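Local coordinates for DegV domain-containing protein spr0652 (Streptococcus pneumoniae, PDB 6CNG) that binds linoleic acid and probably other long-chain fatty acids, which it probably presents to a fatty acid kinase for phosphorylation, at residues 67-70 with 71-75; 148-151 with 152-156; 259-262 with 263-267. One frame throughout, in Å; residues are numbered along the deposited sequence.

Contact 1: 67-70 with 71-75; sequences IDQM and METMY
Met71 begins the second turn of helix 67-76 by giving its N to Ile67 O at 3.0 Å. Its side chain starts back over that turn: CG stands 3.3 Å from Ile67 O and 4.3 Å from Ile67 CG2. Glu72 N then bonds to Asp68 O, while its CB rests against the same carbonyl. Thr73 makes the distinctive contact. With OG1 beside its own backbone N (chi1 -58°), the hydroxyl donates to Gln69 O at 2.8 Å and Thr73 N reaches that oxygen at 3.1 Å. The two donors arrive from opposite faces of the carbonyl plane, so one oxygen takes two bonds from one residue. Gln69, bent at chi2, also brings OE1 to 2.5 Å from Thr73 OG1, a doubtfully short approach. Met74 N closes onto Met70 O at 2.9 Å, and the methyl CE of Met74 lies over the centre of the Tyr75 ring. The helix is held from several directions: Asp68 forms a salt bridge with Arg254, Met71 and Met74 pack on Ser286 and Phe287 of helix 283-289, and Met70 and Thr73 face Ile52 and Val54 of strand 43-54.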
ATOM      1  N   ILE A  67      -6.829  15.082  -3.031  1.00 20.76           N
ATOM      2  CA  ILE A  67      -5.423  14.779  -2.810  1.00 20.20           C
ATOM      3  C   ILE A  67      -4.556  15.901  -3.351  1.00 16.84           C
ATOM      4  O   ILE A  67      -3.549  16.266  -2.746  1.00 17.32           O
ATOM      5  CB  ILE A  67      -5.045  13.418  -3.418  1.00 17.34           C
ATOM      6  CG1 ILE A  67      -5.883  12.313  -2.807  1.00 19.16           C
ATOM      7  CG2 ILE A  67      -3.623  13.127  -3.154  1.00 15.77           C
ATOM      8  CD1 ILE A  67      -5.796  11.012  -3.550  1.00 18.94           C
ATOM      9  N   ASP A  68      -4.925  16.460  -4.499  1.00 16.16           N
ATOM     10  CA  ASP A  68      -4.096  17.491  -5.106  1.00 18.69           C
ATOM     11  C   ASP A  68      -4.013  18.747  -4.240  1.00 17.08           C
ATOM     12  O   ASP A  68      -2.958  19.377  -4.157  1.00 16.25           O
ATOM     13  CB  ASP A  68      -4.588  17.781  -6.521  1.00 25.56           C
ATOM     14  CG  ASP A  68      -4.256  16.638  -7.497  1.00 31.69           C
ATOM     15  OD1 ASP A  68      -3.301  15.891  -7.214  1.00 30.34           O
ATOM     16  OD2 ASP A  68      -4.938  16.481  -8.539  1.00 34.78           O
ATOM     17  N   GLN A  69      -5.094  19.097  -3.555  1.00 15.96           N
ATOM     18  CA  GLN A  69      -5.082  20.276  -2.703  1.00 16.30           C
ATOM     19  C   GLN A  69      -4.284  20.017  -1.435  1.00 15.91           C
ATOM     20  O   GLN A  69      -3.594  20.901  -0.932  1.00 15.63           O
ATOM     21  CB  GLN A  69      -6.522  20.645  -2.365  1.00 25.10           C
ATOM     22  CG  GLN A  69      -6.692  21.395  -1.077  1.00 33.54           C
ATOM     23  CD  GLN A  69      -5.914  22.682  -1.070  1.00 53.20           C
ATOM     24  OE1 GLN A  69      -5.358  23.071  -0.045  1.00 59.98           O
ATOM     25  NE2 GLN A  69      -5.872  23.362  -2.216  1.00 61.36           N
ATOM     26  N   MET A  70      -4.355  18.805  -0.910  1.00 16.50           N
ATOM     27  CA  MET A  70      -3.552  18.465   0.251  1.00 14.91           C
ATOM     28  C   MET A  70      -2.070  18.571  -0.057  1.00 14.39           C
ATOM     29  O   MET A  70      -1.297  19.172   0.698  1.00 14.41           O
ATOM     30  CB  MET A  70      -3.902  17.045   0.655  1.00 17.97           C
ATOM     31  CG  MET A  70      -3.257  16.593   1.926  1.00 23.12           C
ATOM     32  SD  MET A  70      -2.660  14.934   1.760  1.00 38.42           S
ATOM     33  CE  MET A  70      -1.249  15.180   0.747  1.00 27.82           C
ATOM     34  N   MET A  71      -1.653  17.987  -1.170  1.00 14.49           N
ATOM     35  CA  MET A  71      -0.248  18.020  -1.524  1.00 14.26           C
ATOM     36  C   MET A  71       0.232  19.451  -1.737  1.00 13.99           C
ATOM     37  O   MET A  71       1.309  19.831  -1.267  1.00 15.23           O
ATOM     38  CB  MET A  71      -0.030  17.163  -2.769  1.00 13.36           C
ATOM     39  CG  MET A  71      -0.276  15.675  -2.520  1.00 15.23           C
ATOM     40  SD  MET A  71       0.934  14.823  -1.475  1.00 19.46           S
ATOM     41  CE  MET A  71       2.321  14.722  -2.586  1.00 15.97           C
ATOM     42  N   GLU A  72      -0.554  20.258  -2.470  1.00 14.78           N
ATOM     43  CA  GLU A  72      -0.192  21.655  -2.705  1.00 14.92           C
ATOM     44  C   GLU A  72       0.033  22.375  -1.391  1.00 13.19           C
ATOM     45  O   GLU A  72       1.005  23.120  -1.231  1.00 15.61           O
ATOM     46  CB  GLU A  72      -1.318  22.340  -3.489  1.00 16.97           C
ATOM     47  CG  GLU A  72      -1.057  23.803  -3.879  1.00 21.12           C
ATOM     48  CD  GLU A  72      -2.059  24.353  -4.880  1.00 29.35           C
ATOM     49  OE1 GLU A  72      -1.926  25.539  -5.250  1.00 32.00           O
ATOM     50  OE2 GLU A  72      -2.968  23.610  -5.310  1.00 36.78           O
ATOM     51  N   THR A  73      -0.851  22.142  -0.434  1.00 13.46           N
ATOM     52  CA  THR A  73      -0.740  22.768   0.872  1.00 16.74           C
ATOM     53  C   THR A  73       0.488  22.278   1.599  1.00 17.60           C
ATOM     54  O   THR A  73       1.216  23.076   2.196  1.00 16.10           O
ATOM     55  CB  THR A  73      -1.994  22.473   1.677  1.00 16.38           C
ATOM     56  OG1 THR A  73      -3.121  22.968   0.959  1.00 19.47           O
ATOM     57  CG2 THR A  73      -1.948  23.125   3.017  1.00 19.76           C
ATOM     58  N   MET A  74       0.755  20.979   1.519  1.00 18.73           N
ATOM     59  CA  MET A  74       1.907  20.426   2.195  1.00 14.13           C
ATOM     60  C   MET A  74       3.178  21.031   1.648  1.00 11.72           C
ATOM     61  O   MET A  74       4.063  21.435   2.396  1.00 16.05           O
ATOM     62  CB  MET A  74       1.857  18.918   2.006  1.00 13.95           C
ATOM     63  CG  MET A  74       2.997  18.126   2.613  1.00 17.31           C
ATOM     64  SD  MET A  74       4.388  18.004   1.536  1.00 18.64           S
ATOM     65  CE  MET A  74       3.728  17.142   0.153  1.00 16.12           C
ATOM     66  N   TYR A  75       3.289  21.115   0.342  1.00 14.68           N
ATOM     67  CA  TYR A  75       4.524  21.600  -0.207  1.00 12.41           C
ATOM     68  C   TYR A  75       4.672  23.084   0.008  1.00 13.88           C
ATOM     69  O   TYR A  75       5.791  23.592  -0.004  1.00 18.92           O
ATOM     70  CB  TYR A  75       4.551  21.290  -1.679  1.00 15.64           C
ATOM     71  CG  TYR A  75       4.978  19.880  -2.041  1.00 12.50           C
ATOM     72  CD1 TYR A  75       6.242  19.415  -1.733  1.00 13.64           C
ATOM     73  CD2 TYR A  75       4.132  19.040  -2.736  1.00 13.52           C
ATOM     74  CE1 TYR A  75       6.647  18.142  -2.102  1.00 14.09           C
ATOM     75  CE2 TYR A  75       4.535  17.750  -3.112  1.00 11.62           C
ATOM     76  CZ  TYR A  75       5.784  17.316  -2.795  1.00 13.21           C
ATOM     77  OH  TYR A  75       6.187  16.043  -3.157  1.00 16.33           O
TER

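Contact 2: 148-151 with 152-156; sequences LVEK and LNDLI
Leu152 and Leu148, one turn apart, lie on the inner side of helix 143-157, an alpha-helix packed across parallel strands 23-28 and 100-105 on the sheet of an alpha/beta domain of this DegV-family protein. The backbone bonds are the regular i to i+4 set. Leu152 N, Asn153 N and Asp154 N reach the carbonyls of Leu148, Val149 and Glu150, and Leu155 N bonds to Lys151 O at 2.8 Å. Leu152 CG also sits 3.3 Å from Leu148 O.

The apolar contacts fall on two sides. The Leu152 side chain goes to Ile25, Phe102 and Val104 of the strands. On the other side Lys151 folds over Leu155: the bend at chi2 (58°) lays its CD 3.9 Å from Leu155 CG instead of sending the methylenes straight out. Ile169 and Tyr172 of helix 162-174 touch the same lysine.

Asn153 supplies neutral hydrogen bonds to the loop before strand 43-54, OD1 to Ala40 N and ND2 to Thr38 O.

The charged contacts gather along the outer edge. A second bend in Lys151, at chi3, turns CE and NZ toward Asp154, although the salt bridge from NZ to Asp154 OD2 is long, at 3.9 Å; NZ also hydrogen-bonds a glycerol, probably from the crystallisation liquor. Asp154 OD2 has its stronger partner in Arg248, by a salt bridge, and Glu150 OE2 pairs with Lys277. These basic groups would be expected to offset the repulsion between Glu150 OE1 and Asp154 OD2, which are 4.5 Å apart.

The two carboxylate planes stand 79° apart, nearly perpendicular, and a water bridges them, at 2.7 Å from Asp154 OD1 and a short 2.5 Å from Glu150 OE1.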
ATOM      1  N   LEU A 148      -3.042  -7.801  -2.231  1.00 13.51           N
ATOM      2  CA  LEU A 148      -3.546  -8.657  -1.170  1.00 12.39           C
ATOM      3  C   LEU A 148      -5.046  -8.534  -1.054  1.00 10.63           C
ATOM      4  O   LEU A 148      -5.745  -9.517  -0.836  1.00 12.89           O
ATOM      5  CB  LEU A 148      -2.934  -8.271   0.160  1.00 11.72           C
ATOM      6  CG  LEU A 148      -1.446  -8.490   0.320  1.00 11.40           C
ATOM      7  CD1 LEU A 148      -1.052  -8.070   1.701  1.00 15.45           C
ATOM      8  CD2 LEU A 148      -1.087  -9.911   0.104  1.00 15.83           C
ATOM      9  N   VAL A 149      -5.553  -7.321  -1.169  1.00 13.41           N
ATOM     10  CA  VAL A 149      -6.986  -7.114  -1.067  1.00 15.90           C
ATOM     11  C   VAL A 149      -7.713  -7.729  -2.249  1.00 11.57           C
ATOM     12  O   VAL A 149      -8.758  -8.362  -2.092  1.00 12.60           O
ATOM     13  CB  VAL A 149      -7.231  -5.609  -0.913  1.00 14.70           C
ATOM     14  CG1 VAL A 149      -8.573  -5.251  -1.402  1.00 23.99           C
ATOM     15  CG2 VAL A 149      -7.060  -5.254   0.534  1.00 16.46           C
ATOM     16  N   GLU A 150      -7.178  -7.558  -3.445  1.00 11.26           N
ATOM     17  CA  GLU A 150      -7.733  -8.232  -4.595  1.00 13.14           C
ATOM     18  C   GLU A 150      -7.764  -9.739  -4.390  1.00 12.99           C
ATOM     19  O   GLU A 150      -8.742 -10.401  -4.750  1.00 13.03           O
ATOM     20  CB  GLU A 150      -6.906  -7.890  -5.827  1.00 13.25           C
ATOM     21  CG  GLU A 150      -7.246  -8.801  -6.988  1.00 16.55           C
ATOM     22  CD  GLU A 150      -6.577  -8.417  -8.290  1.00 17.72           C
ATOM     23  OE1 GLU A 150      -6.963  -8.973  -9.341  1.00 18.13           O
ATOM     24  OE2 GLU A 150      -5.686  -7.551  -8.253  1.00 18.52           O
ATOM     25  N   LYS A 151      -6.701 -10.301  -3.828  1.00 11.51           N
ATOM     26  CA  LYS A 151      -6.651 -11.736  -3.656  1.00 11.24           C
ATOM     27  C   LYS A 151      -7.643 -12.206  -2.613  1.00 13.26           C
ATOM     28  O   LYS A 151      -8.275 -13.248  -2.780  1.00 14.79           O
ATOM     29  CB  LYS A 151      -5.248 -12.156  -3.273  1.00 12.91           C
ATOM     30  CG  LYS A 151      -5.123 -13.650  -3.070  1.00 12.32           C
ATOM     31  CD  LYS A 151      -5.521 -14.482  -4.274  1.00 14.79           C
ATOM     32  CE  LYS A 151      -4.763 -14.106  -5.503  1.00 18.26           C
ATOM     33  NZ  LYS A 151      -4.752 -15.167  -6.550  1.00 29.17           N
ATOM     34  N   LEU A 152      -7.774 -11.491  -1.518  1.00 11.70           N
ATOM     35  CA  LEU A 152      -8.780 -11.899  -0.564  1.00 11.49           C
ATOM     36  C   LEU A 152     -10.140 -11.986  -1.244  1.00 14.86           C
ATOM     37  O   LEU A 152     -10.881 -12.959  -1.054  1.00 12.24           O
ATOM     38  CB  LEU A 152      -8.814 -10.908   0.575  1.00 12.56           C
ATOM     39  CG  LEU A 152      -7.631 -10.884   1.514  1.00 14.94           C
ATOM     40  CD1 LEU A 152      -7.690  -9.731   2.444  1.00 15.77           C
ATOM     41  CD2 LEU A 152      -7.615 -12.169   2.313  1.00 13.82           C
ATOM     42  N   ASN A 153     -10.462 -10.992  -2.071  1.00 11.84           N
ATOM     43  CA  ASN A 153     -11.722 -10.995  -2.787  1.00 11.62           C
ATOM     44  C   ASN A 153     -11.815 -12.174  -3.725  1.00 11.83           C
ATOM     45  O   ASN A 153     -12.841 -12.846  -3.791  1.00 14.07           O
ATOM     46  CB  ASN A 153     -11.865  -9.697  -3.574  1.00 15.37           C
ATOM     47  CG  ASN A 153     -13.292  -9.454  -4.035  1.00 14.62           C
ATOM     48  OD1 ASN A 153     -14.205  -9.398  -3.216  1.00 13.81           O
ATOM     49  ND2 ASN A 153     -13.484  -9.305  -5.341  1.00 16.34           N
ATOM     50  N   ASP A 154     -10.764 -12.411  -4.497  1.00 15.53           N
ATOM     51  CA  ASP A 154     -10.688 -13.606  -5.316  1.00 15.98           C
ATOM     52  C   ASP A 154     -11.043 -14.845  -4.497  1.00 17.67           C
ATOM     53  O   ASP A 154     -11.940 -15.610  -4.857  1.00 19.86           O
ATOM     54  CB  ASP A 154      -9.264 -13.752  -5.851  1.00 18.27           C
ATOM     55  CG  ASP A 154      -8.943 -12.840  -7.011  1.00 22.20           C
ATOM     56  OD1 ASP A 154      -9.790 -12.036  -7.456  1.00 23.18           O
ATOM     57  OD2 ASP A 154      -7.787 -12.950  -7.476  1.00 27.33           O
ATOM     58  N   LEU A 155     -10.329 -15.057  -3.385  1.00 14.56           N
ATOM     59  CA  LEU A 155     -10.497 -16.269  -2.589  1.00 15.24           C
ATOM     60  C   LEU A 155     -11.920 -16.425  -2.094  1.00 16.02           C
ATOM     61  O   LEU A 155     -12.416 -17.549  -2.016  1.00 17.68           O
ATOM     62  CB  LEU A 155      -9.532 -16.303  -1.406  1.00 15.07           C
ATOM     63  CG  LEU A 155      -8.053 -16.123  -1.731  1.00 15.80           C
ATOM     64  CD1 LEU A 155      -7.303 -15.737  -0.525  1.00 14.42           C
ATOM     65  CD2 LEU A 155      -7.470 -17.354  -2.334  1.00 18.62           C
ATOM     66  N   ILE A 156     -12.585 -15.325  -1.727  1.00 13.80           N
ATOM     67  CA  ILE A 156     -13.960 -15.436  -1.258  1.00 14.24           C
ATOM     68  C   ILE A 156     -14.895 -15.779  -2.401  1.00 16.25           C
ATOM     69  O   ILE A 156     -15.784 -16.630  -2.260  1.00 20.42           O
ATOM     70  CB  ILE A 156     -14.411 -14.163  -0.544  1.00 14.25           C
ATOM     71  CG1 ILE A 156     -13.596 -13.921   0.706  1.00 14.32           C
ATOM     72  CG2 ILE A 156     -15.825 -14.322  -0.170  1.00 18.76           C
ATOM     73  CD1 ILE A 156     -13.768 -12.523   1.303  1.00 11.92           C
TER
HETATM   74  O   HOH W   1      -9.037 -10.332  -9.463  1.00 23.82           O

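Contact 3: 259-262 with 263-267; sequences CCQQ and LSERI
Cys259 and Leu263 begin the run on helix 257-270, the crossover helix of a beta-alpha-beta unit whose parallel strands are 247-253 and 275-280. Cys259 O accepts Leu263 N at 3.1 Å, and Leu263 CB rests against the same carbonyl. From there Leu263 turns to Met251 and Met296 of the sheet and to Val232 of helix 228-242.

Cys260 O takes Ser264 N at 2.9 Å, with Ser264 CB close behind at 3.2 Å from that oxygen. The thiol side of Cys260 belongs to the buried face, among Met251, Ile278 and Leu294. Ser264 is also buried, but its OG has a polar partner, Arg268 NE one turn further on.

Gln261 carries the main side-chain contact. Its O receives Glu265 N at 3.0 Å, and beyond this bond the two side chains lie alongside each other, pointing the same way. CG of Gln261 leaves opposite the backbone N (chi1 175°), then the chain bends at chi2 and brings NE2 to 3.5 Å from Glu265 CG and 3.2 Å from Glu265 OE1. The amide and carboxylate planes are turned 60° against each other. OE1 of Glu265 makes its salt bridge with Arg268 NH2, so the same arginine engages both Ser264 and Glu265.

Gln262 contributes chiefly backbone, its O facing the start of the Arg266 side chain as well as Arg266 N. Arg266, whose guanidinium makes a cation-pi contact with Tyr236 and whose chain touches Gln233 of helix 228-242, puts CB 3.7 Å from Gln262 O. Arg266 N bonds to Gln262 O at 3.3 Å, the longest of the four backbone bonds between 259-262 and 263-267.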
ATOM      1  N   CYS A 259       5.835   7.186 -16.778  1.00 19.62           N
ATOM      2  CA  CYS A 259       6.865   6.206 -16.455  1.00 18.60           C
ATOM      3  C   CYS A 259       6.242   4.848 -16.196  1.00 17.55           C
ATOM      4  O   CYS A 259       6.850   3.811 -16.494  1.00 19.41           O
ATOM      5  CB  CYS A 259       7.706   6.660 -15.266  1.00 24.73           C
ATOM      6  SG  CYS A 259       8.974   7.871 -15.712  1.00 29.49           S
ATOM      7  N   CYS A 260       5.006   4.843 -15.717  1.00 17.90           N
ATOM      8  CA  CYS A 260       4.287   3.594 -15.535  1.00 15.03           C
ATOM      9  C   CYS A 260       3.845   2.969 -16.857  1.00 15.79           C
ATOM     10  O   CYS A 260       3.891   1.752 -16.989  1.00 14.50           O
ATOM     11  CB  CYS A 260       3.099   3.810 -14.622  1.00 18.39           C
ATOM     12  SG  CYS A 260       3.543   4.094 -12.911  1.00 22.83           S
ATOM     13  N   GLN A 261       3.404   3.765 -17.843  1.00 16.71           N
ATOM     14  CA  GLN A 261       3.046   3.180 -19.131  1.00 17.34           C
ATOM     15  C   GLN A 261       4.273   2.635 -19.855  1.00 18.32           C
ATOM     16  O   GLN A 261       4.180   1.596 -20.508  1.00 17.74           O
ATOM     17  CB  GLN A 261       2.229   4.164 -19.984  1.00 17.52           C
ATOM     18  CG  GLN A 261       1.889   3.683 -21.432  1.00 27.47           C
ATOM     19  CD  GLN A 261       1.029   2.375 -21.548  1.00 32.84           C
ATOM     20  OE1 GLN A 261       0.431   1.911 -20.581  1.00 38.28           O
ATOM     21  NE2 GLN A 261       0.980   1.803 -22.746  1.00 28.04           N
ATOM     22  N   GLN A 262       5.435   3.279 -19.724  1.00 15.48           N
ATOM     23  CA  GLN A 262       6.611   2.811 -20.444  1.00 15.53           C
ATOM     24  C   GLN A 262       7.191   1.561 -19.804  1.00 18.08           C
ATOM     25  O   GLN A 262       7.719   0.695 -20.508  1.00 20.05           O
ATOM     26  CB  GLN A 262       7.674   3.900 -20.505  1.00 20.81           C
ATOM     27  CG  GLN A 262       7.228   5.205 -21.224  1.00 22.80           C
ATOM     28  CD  GLN A 262       7.724   5.327 -22.668  1.00 37.49           C
ATOM     29  OE1 GLN A 262       8.520   4.511 -23.134  1.00 49.37           O
ATOM     30  NE2 GLN A 262       7.251   6.350 -23.377  1.00 38.93           N
ATOM     31  N   LEU A 263       7.126   1.479 -18.473  1.00 15.27           N
ATOM     32  CA  LEU A 263       7.502   0.255 -17.776  1.00 15.33           C
ATOM     33  C   LEU A 263       6.541  -0.880 -18.106  1.00 15.23           C
ATOM     34  O   LEU A 263       6.980  -2.005 -18.370  1.00 14.94           O
ATOM     35  CB  LEU A 263       7.562   0.526 -16.269  1.00 13.85           C
ATOM     36  CG  LEU A 263       7.963  -0.595 -15.309  1.00 15.72           C
ATOM     37  CD1 LEU A 263       9.324  -1.138 -15.622  1.00 15.99           C
ATOM     38  CD2 LEU A 263       7.939  -0.084 -13.907  1.00 14.23           C
ATOM     39  N   SER A 264       5.228  -0.589 -18.136  1.00 15.98           N
ATOM     40  CA  SER A 264       4.208  -1.594 -18.437  1.00 12.61           C
ATOM     41  C   SER A 264       4.414  -2.201 -19.814  1.00 13.14           C
ATOM     42  O   SER A 264       4.327  -3.418 -19.988  1.00 14.81           O
ATOM     43  CB  SER A 264       2.820  -0.961 -18.331  1.00 18.36           C
ATOM     44  OG  SER A 264       1.815  -1.763 -18.914  1.00 25.19           O
ATOM     45  N   GLU A 265       4.655  -1.365 -20.813  1.00 16.17           N
ATOM     46  CA  GLU A 265       4.926  -1.890 -22.142  1.00 15.86           C
ATOM     47  C   GLU A 265       6.137  -2.812 -22.128  1.00 12.51           C
ATOM     48  O   GLU A 265       6.064  -3.922 -22.646  1.00 16.82           O
ATOM     49  CB  GLU A 265       5.073  -0.753 -23.149  1.00 16.62           C
ATOM     50  CG  GLU A 265       3.743  -0.134 -23.587  1.00 24.12           C
ATOM     51  CD  GLU A 265       2.833  -1.101 -24.363  1.00 38.52           C
ATOM     52  OE1 GLU A 265       1.587  -0.949 -24.289  1.00 43.86           O
ATOM     53  OE2 GLU A 265       3.350  -2.020 -25.042  1.00 41.64           O
ATOM     54  N   ARG A 266       7.251  -2.376 -21.522  1.00 14.96           N
ATOM     55  CA  ARG A 266       8.461  -3.198 -21.471  1.00 15.40           C
ATOM     56  C   ARG A 266       8.186  -4.542 -20.830  1.00 12.59           C
ATOM     57  O   ARG A 266       8.683  -5.575 -21.287  1.00 14.96           O
ATOM     58  CB  ARG A 266       9.547  -2.512 -20.642  1.00 19.13           C
ATOM     59  CG  ARG A 266      10.684  -1.943 -21.409  1.00 25.54           C
ATOM     60  CD  ARG A 266      12.028  -2.247 -20.774  1.00 24.61           C
ATOM     61  NE  ARG A 266      12.590  -3.496 -21.288  1.00 36.75           N
ATOM     62  CZ  ARG A 266      13.862  -3.852 -21.165  1.00 42.03           C
ATOM     63  NH1 ARG A 266      14.710  -3.040 -20.537  1.00 37.29           N
ATOM     64  NH2 ARG A 266      14.282  -5.011 -21.679  1.00 47.91           N
ATOM     65  N   ILE A 267       7.439  -4.538 -19.738  1.00 14.85           N
ATOM     66  CA  ILE A 267       7.110  -5.778 -19.067  1.00 15.14           C
ATOM     67  C   ILE A 267       6.229  -6.640 -19.936  1.00 16.04           C
ATOM     68  O   ILE A 267       6.393  -7.866 -19.979  1.00 18.81           O
ATOM     69  CB  ILE A 267       6.417  -5.480 -17.732  1.00 13.60           C
ATOM     70  CG1 ILE A 267       7.399  -4.769 -16.829  1.00 14.61           C
ATOM     71  CG2 ILE A 267       5.902  -6.771 -17.131  1.00 18.90           C
ATOM     72  CD1 ILE A 267       6.761  -4.158 -15.540  1.00 16.17           C
TER

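Each contact lies within a single helix; the three helices are separate, and the nearest atoms of the contacts stay about 14 to 17 Å apart. Contact 2 is the most buried: leucines face the strands and charges are confined to its outer edge. Contacts 1 and 3 are only partly buried and lie farther from the chain's centre. Contact 1 is rich in methionine and has a hydroxyl-to-carbonyl bond, whereas contact 3 sets an amide beside a carboxylate. Contacts 1 and 2 fall on opposite sides of the chain's centre. Strands 247-253 and 275-280, on which contact 3 packs, also supply Arg248 and Lys277 to the acids of contact 2, while Arg254 serves contact 1.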